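Local coordinates for protein probable tRNA pseudouridine synthase D (Methanosarcina mazei, PDB 1Z2Z) that probably converts uridine 13 of transfer RNAs into pseudouridine, as a member of the TruD family of pseudouridine synthases, at residues 59-62 and 63-67; 223-226 and 227-230. All blocks are in the same frame, centred on the assembly; numbering follows the deposited sequence.

Interactions 1 and 2 are both helix starts, met in series along a single chain, with centres about 35 Å apart and nearest atoms about 24 Å apart, so neither touches the other. Interaction 1 opens helix 61-72, which directly follows strand 49-57 of the mixed eight-stranded sheet; its T61 side chain lies about 8 Å from that of D86, the predicted nucleophile. Interaction 2 begins helix 226-232, just after helix 213-223, in a helical region about 33 Å from the centre of the chain and far from the predicted nucleophile. One junction therefore passes from strand to helix near the probable catalytic centre, the other from helix to helix at the periphery.

Interaction 1 of 2, residues 59-62 and 63-67; sequences WDTH and HLTRT
With CG set opposite its own carbonyl carbon (chi1 -89°), the W59 indole swings forward along the chain to meet H63, whose CG lies anti to the backbone N (chi1 -171°). They meet at the N-terminus of helix 61-72, where D60 holds the N-cap position. The pair is oblique, planes inclined at 43°: the ND1 edge of H63 faces W59 CZ3 and CE3, which lie near the imidazole plane. L64 CG lies over one face of the indole, offset toward its rim, while L64 CB comes to 3.9 Å from W59 CE3; a broad apolar ring suits this place, since I113 of strand 113-121 also packs against both W59 and L64. W59 NE1 donates a hydrogen bond to K111 O. Cutting W59 back to an alanine is likely to deprive L64 and H63 of the wall they lean on and K111 O of its donor. The first turn is closed by L64 N to D60 O at 2.9 Å and T65 N to T61 O at 3.0 Å. T65 suits its buried site by turning OG1 back to the carbonyls of T61 and H62, with Q76 NE2 as a further partner. One turn on, T67 N and T67 OG1 reach H63 O from opposite faces of its carbonyl plane, OG1 at 3.1 Å.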
loop_
_atom_site.group_PDB
_atom_site.type_symbol
_atom_site.label_atom_id
_atom_site.label_comp_id
_atom_site.label_asym_id
_atom_site.label_seq_id
_atom_site.Cartn_x
_atom_site.Cartn_y
_atom_site.Cartn_z
ATOM N N TRP A 59 -7.400 -9.016 17.145
ATOM C CA TRP A 59 -7.947 -7.792 17.722
ATOM C C TRP A 59 -7.759 -6.616 16.770
ATOM O O TRP A 59 -6.794 -6.563 16.012
ATOM C CB TRP A 59 -7.234 -7.421 19.020
ATOM C CG TRP A 59 -7.780 -8.005 20.276
ATOM C CD1 TRP A 59 -7.487 -9.226 20.806
ATOM C CD2 TRP A 59 -8.597 -7.332 21.242
ATOM N NE1 TRP A 59 -8.054 -9.351 22.049
ATOM C CE2 TRP A 59 -8.741 -8.212 22.341
ATOM C CE3 TRP A 59 -9.215 -6.081 21.286
ATOM C CZ2 TRP A 59 -9.475 -7.862 23.480
ATOM C CZ3 TRP A 59 -9.943 -5.734 22.410
ATOM C CH2 TRP A 59 -10.070 -6.627 23.498
ATOM N N ASP A 60 -8.683 -5.668 16.849
ATOM C CA ASP A 60 -8.646 -4.458 16.050
ATOM C C ASP A 60 -8.062 -3.379 16.953
ATOM O O ASP A 60 -8.623 -3.089 18.017
ATOM C CB ASP A 60 -10.054 -4.052 15.653
ATOM C CG ASP A 60 -10.083 -2.754 14.891
ATOM O OD1 ASP A 60 -10.920 -1.892 15.218
ATOM O OD2 ASP A 60 -9.271 -2.601 13.949
ATOM N N THR A 61 -6.949 -2.783 16.527
ATOM C CA THR A 61 -6.271 -1.742 17.299
ATOM C C THR A 61 -7.190 -0.659 17.853
ATOM O O THR A 61 -7.095 -0.294 19.027
ATOM C CB THR A 61 -5.178 -1.066 16.461
ATOM O OG1 THR A 61 -4.285 -2.065 15.951
ATOM C CG2 THR A 61 -4.389 -0.090 17.317
ATOM N N HIS A 62 -8.081 -0.129 17.029
ATOM C CA HIS A 62 -8.941 0.897 17.559
ATOM C C HIS A 62 -9.725 0.330 18.721
ATOM O O HIS A 62 -9.806 0.955 19.787
ATOM C CB HIS A 62 -9.871 1.456 16.496
ATOM C CG HIS A 62 -9.282 2.606 15.732
ATOM N ND1 HIS A 62 -7.919 2.800 15.603
ATOM C CD2 HIS A 62 -9.866 3.596 15.012
ATOM C CE1 HIS A 62 -7.693 3.852 14.837
ATOM N NE2 HIS A 62 -8.859 4.351 14.464
ATOM N N HIS A 63 -10.275 -0.870 18.539
ATOM C CA HIS A 63 -11.051 -1.501 19.596
ATOM C C HIS A 63 -10.243 -1.723 20.888
ATOM O O HIS A 63 -10.740 -1.434 21.977
ATOM C CB HIS A 63 -11.652 -2.821 19.105
ATOM C CG HIS A 63 -12.634 -3.413 20.063
ATOM N ND1 HIS A 63 -12.263 -4.289 21.060
ATOM C CD2 HIS A 63 -13.956 -3.180 20.241
ATOM C CE1 HIS A 63 -13.312 -4.568 21.813
ATOM N NE2 HIS A 63 -14.352 -3.907 21.337
ATOM N N LEU A 64 -9.001 -2.191 20.762
ATOM C CA LEU A 64 -8.136 -2.440 21.913
ATOM C C LEU A 64 -7.836 -1.169 22.700
ATOM O O LEU A 64 -7.990 -1.116 23.922
ATOM C CB LEU A 64 -6.816 -3.042 21.450
ATOM C CG LEU A 64 -6.005 -3.855 22.464
ATOM C CD1 LEU A 64 -4.561 -3.946 21.975
ATOM C CD2 LEU A 64 -6.047 -3.219 23.840
ATOM N N THR A 65 -7.372 -0.152 21.990
ATOM C CA THR A 65 -7.036 1.119 22.604
ATOM C C THR A 65 -8.287 1.701 23.243
ATOM O O THR A 65 -8.224 2.325 24.297
ATOM C CB THR A 65 -6.466 2.102 21.545
ATOM O OG1 THR A 65 -7.438 2.314 20.515
ATOM C CG2 THR A 65 -5.217 1.517 20.907
ATOM N N ARG A 66 -9.433 1.498 22.614
ATOM C CA ARG A 66 -10.657 2.029 23.193
ATOM C C ARG A 66 -10.981 1.247 24.484
ATOM O O ARG A 66 -11.619 1.778 25.393
ATOM C CB ARG A 66 -11.802 1.926 22.192
ATOM C CG ARG A 66 -13.031 2.695 22.606
ATOM C CD ARG A 66 -14.173 1.760 22.870
ATOM N NE ARG A 66 -15.245 1.865 21.894
ATOM C CZ ARG A 66 -16.135 0.900 21.692
ATOM N NH1 ARG A 66 -16.055 -0.216 22.396
ATOM N NH2 ARG A 66 -17.110 1.045 20.803
ATOM N N THR A 67 -10.529 -0.009 24.552
ATOM C CA THR A 67 -10.734 -0.847 25.722
ATOM C C THR A 67 -9.753 -0.425 26.811
ATOM O O THR A 67 -10.138 -0.222 27.959
ATOM C CB THR A 67 -10.529 -2.356 25.389
ATOM O OG1 THR A 67 -11.637 -2.825 24.624
ATOM C CG2 THR A 67 -10.424 -3.199 26.648
#

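Interaction 2 of 2, residues 223-226 and 227-230; sequences TLDF and KEGL
D225 meets E228 through its carboxylate: OD1 accepts the E228 backbone N-H at 3.0 Å, with an N-H...O angle of 153°. The donor comes from well above the carboxylate plane. K227 folds back to the same oxygen, bending at its last two torsions to bring NZ within 3.4 Å of D225 OD1 in a weak salt bridge. The one oxygen therefore faces both a backbone donor and the ammonium group that the bent K227 chain brings back to it. The other oxygen, D225 OD2, lies beside E228 CB and 4.5 Å from E228 OE2; two like charges at this range would probably repel mildly, a repulsion that K227 may partly offset.

This is an aspartate N-cap at the start of helix 226-232. Aspartate suits it because its short side chain, with CG anti to the backbone N (chi1 175°), returns an acceptor to an N-H of the first turn, which has no preceding helical carbonyl to use, and its negative charge is probably favoured by the positive end of the helix dipole. The main chain takes over at once: G229 N binds D225 O at 3.2 Å, and L230 N binds F226 O at 3.0 Å.

What positions the cap lies just upstream. L224 leaves helix 213-223 with a positive phi of 57°, and D225 then forms the centre of an inverse gamma turn, closed by a weak bond from F226 N to L224 O. That carbonyl oxygen also sits over the centre of the F226 ring. Further out, the apolar F226 ring, buried as suits it, packs on M244 and L247 of helix 238-249, while F219 of helix 213-223 touches the side chains of D225 and E228.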
loop_
_atom_site.group_PDB
_atom_site.type_symbol
_atom_site.label_atom_id
_atom_site.label_comp_id
_atom_site.label_asym_id
_atom_site.label_seq_id
_atom_site.Cartn_x
_atom_site.Cartn_y
_atom_site.Cartn_z
ATOM N N THR A 223 -29.593 9.013 -11.607
ATOM C CA THR A 223 -30.648 10.001 -11.374
ATOM C C THR A 223 -30.055 11.328 -10.952
ATOM O O THR A 223 -30.679 12.377 -11.111
ATOM C CB THR A 223 -31.604 9.562 -10.258
ATOM O OG1 THR A 223 -30.840 9.227 -9.096
ATOM C CG2 THR A 223 -32.430 8.372 -10.697
ATOM N N LEU A 224 -28.847 11.269 -10.400
ATOM C CA LEU A 224 -28.143 12.460 -9.935
ATOM C C LEU A 224 -28.956 13.231 -8.899
ATOM O O LEU A 224 -28.735 14.423 -8.690
ATOM C CB LEU A 224 -27.803 13.377 -11.118
ATOM C CG LEU A 224 -26.859 12.825 -12.197
ATOM C CD1 LEU A 224 -26.663 13.854 -13.290
ATOM C CD2 LEU A 224 -25.531 12.459 -11.571
ATOM N N ASP A 225 -29.895 12.540 -8.255
ATOM C CA ASP A 225 -30.740 13.136 -7.222
ATOM C C ASP A 225 -29.970 13.137 -5.890
ATOM O O ASP A 225 -30.164 12.257 -5.050
ATOM C CB ASP A 225 -32.045 12.328 -7.110
ATOM C CG ASP A 225 -32.945 12.790 -5.968
ATOM O OD1 ASP A 225 -32.616 13.792 -5.295
ATOM O OD2 ASP A 225 -33.993 12.136 -5.751
ATOM N N PHE A 226 -29.093 14.127 -5.711
ATOM C CA PHE A 226 -28.269 14.250 -4.505
ATOM C C PHE A 226 -29.093 14.509 -3.250
ATOM O O PHE A 226 -28.635 14.264 -2.132
ATOM C CB PHE A 226 -27.243 15.369 -4.683
ATOM C CG PHE A 226 -26.495 15.296 -5.977
ATOM C CD1 PHE A 226 -25.758 14.164 -6.305
ATOM C CD2 PHE A 226 -26.572 16.334 -6.898
ATOM C CE1 PHE A 226 -25.098 14.067 -7.525
ATOM C CE2 PHE A 226 -25.917 16.250 -8.122
ATOM C CZ PHE A 226 -25.184 15.110 -8.440
ATOM N N LYS A 227 -30.311 15.007 -3.448
ATOM C CA LYS A 227 -31.225 15.296 -2.351
ATOM C C LYS A 227 -31.582 13.986 -1.659
ATOM O O LYS A 227 -31.610 13.901 -0.427
ATOM C CB LYS A 227 -32.493 15.978 -2.888
ATOM C CG LYS A 227 -32.221 17.268 -3.667
ATOM C CD LYS A 227 -33.495 18.004 -4.112
ATOM C CE LYS A 227 -34.308 17.246 -5.166
ATOM N NZ LYS A 227 -35.038 16.067 -4.611
ATOM N N GLU A 228 -31.852 12.965 -2.469
ATOM C CA GLU A 228 -32.198 11.639 -1.964
ATOM C C GLU A 228 -30.942 10.997 -1.386
ATOM O O GLU A 228 -30.985 10.375 -0.324
ATOM C CB GLU A 228 -32.753 10.769 -3.103
ATOM C CG GLU A 228 -33.223 9.382 -2.676
ATOM C CD GLU A 228 -34.454 9.420 -1.786
ATOM O OE1 GLU A 228 -34.797 8.370 -1.198
ATOM O OE2 GLU A 228 -35.087 10.493 -1.676
ATOM N N GLY A 229 -29.827 11.164 -2.095
ATOM C CA GLY A 229 -28.563 10.606 -1.656
ATOM C C GLY A 229 -28.187 11.044 -0.257
ATOM O O GLY A 229 -27.637 10.263 0.520
ATOM N N LEU A 230 -28.477 12.299 0.068
ATOM C CA LEU A 230 -28.176 12.825 1.394
ATOM C C LEU A 230 -29.205 12.271 2.383
ATOM O O LEU A 230 -29.156 12.566 3.576
ATOM C CB LEU A 230 -28.246 14.355 1.390
ATOM C CG LEU A 230 -27.481 15.091 2.493
ATOM C CD1 LEU A 230 -26.076 15.385 1.989
ATOM C CD2 LEU A 230 -28.189 16.386 2.867
#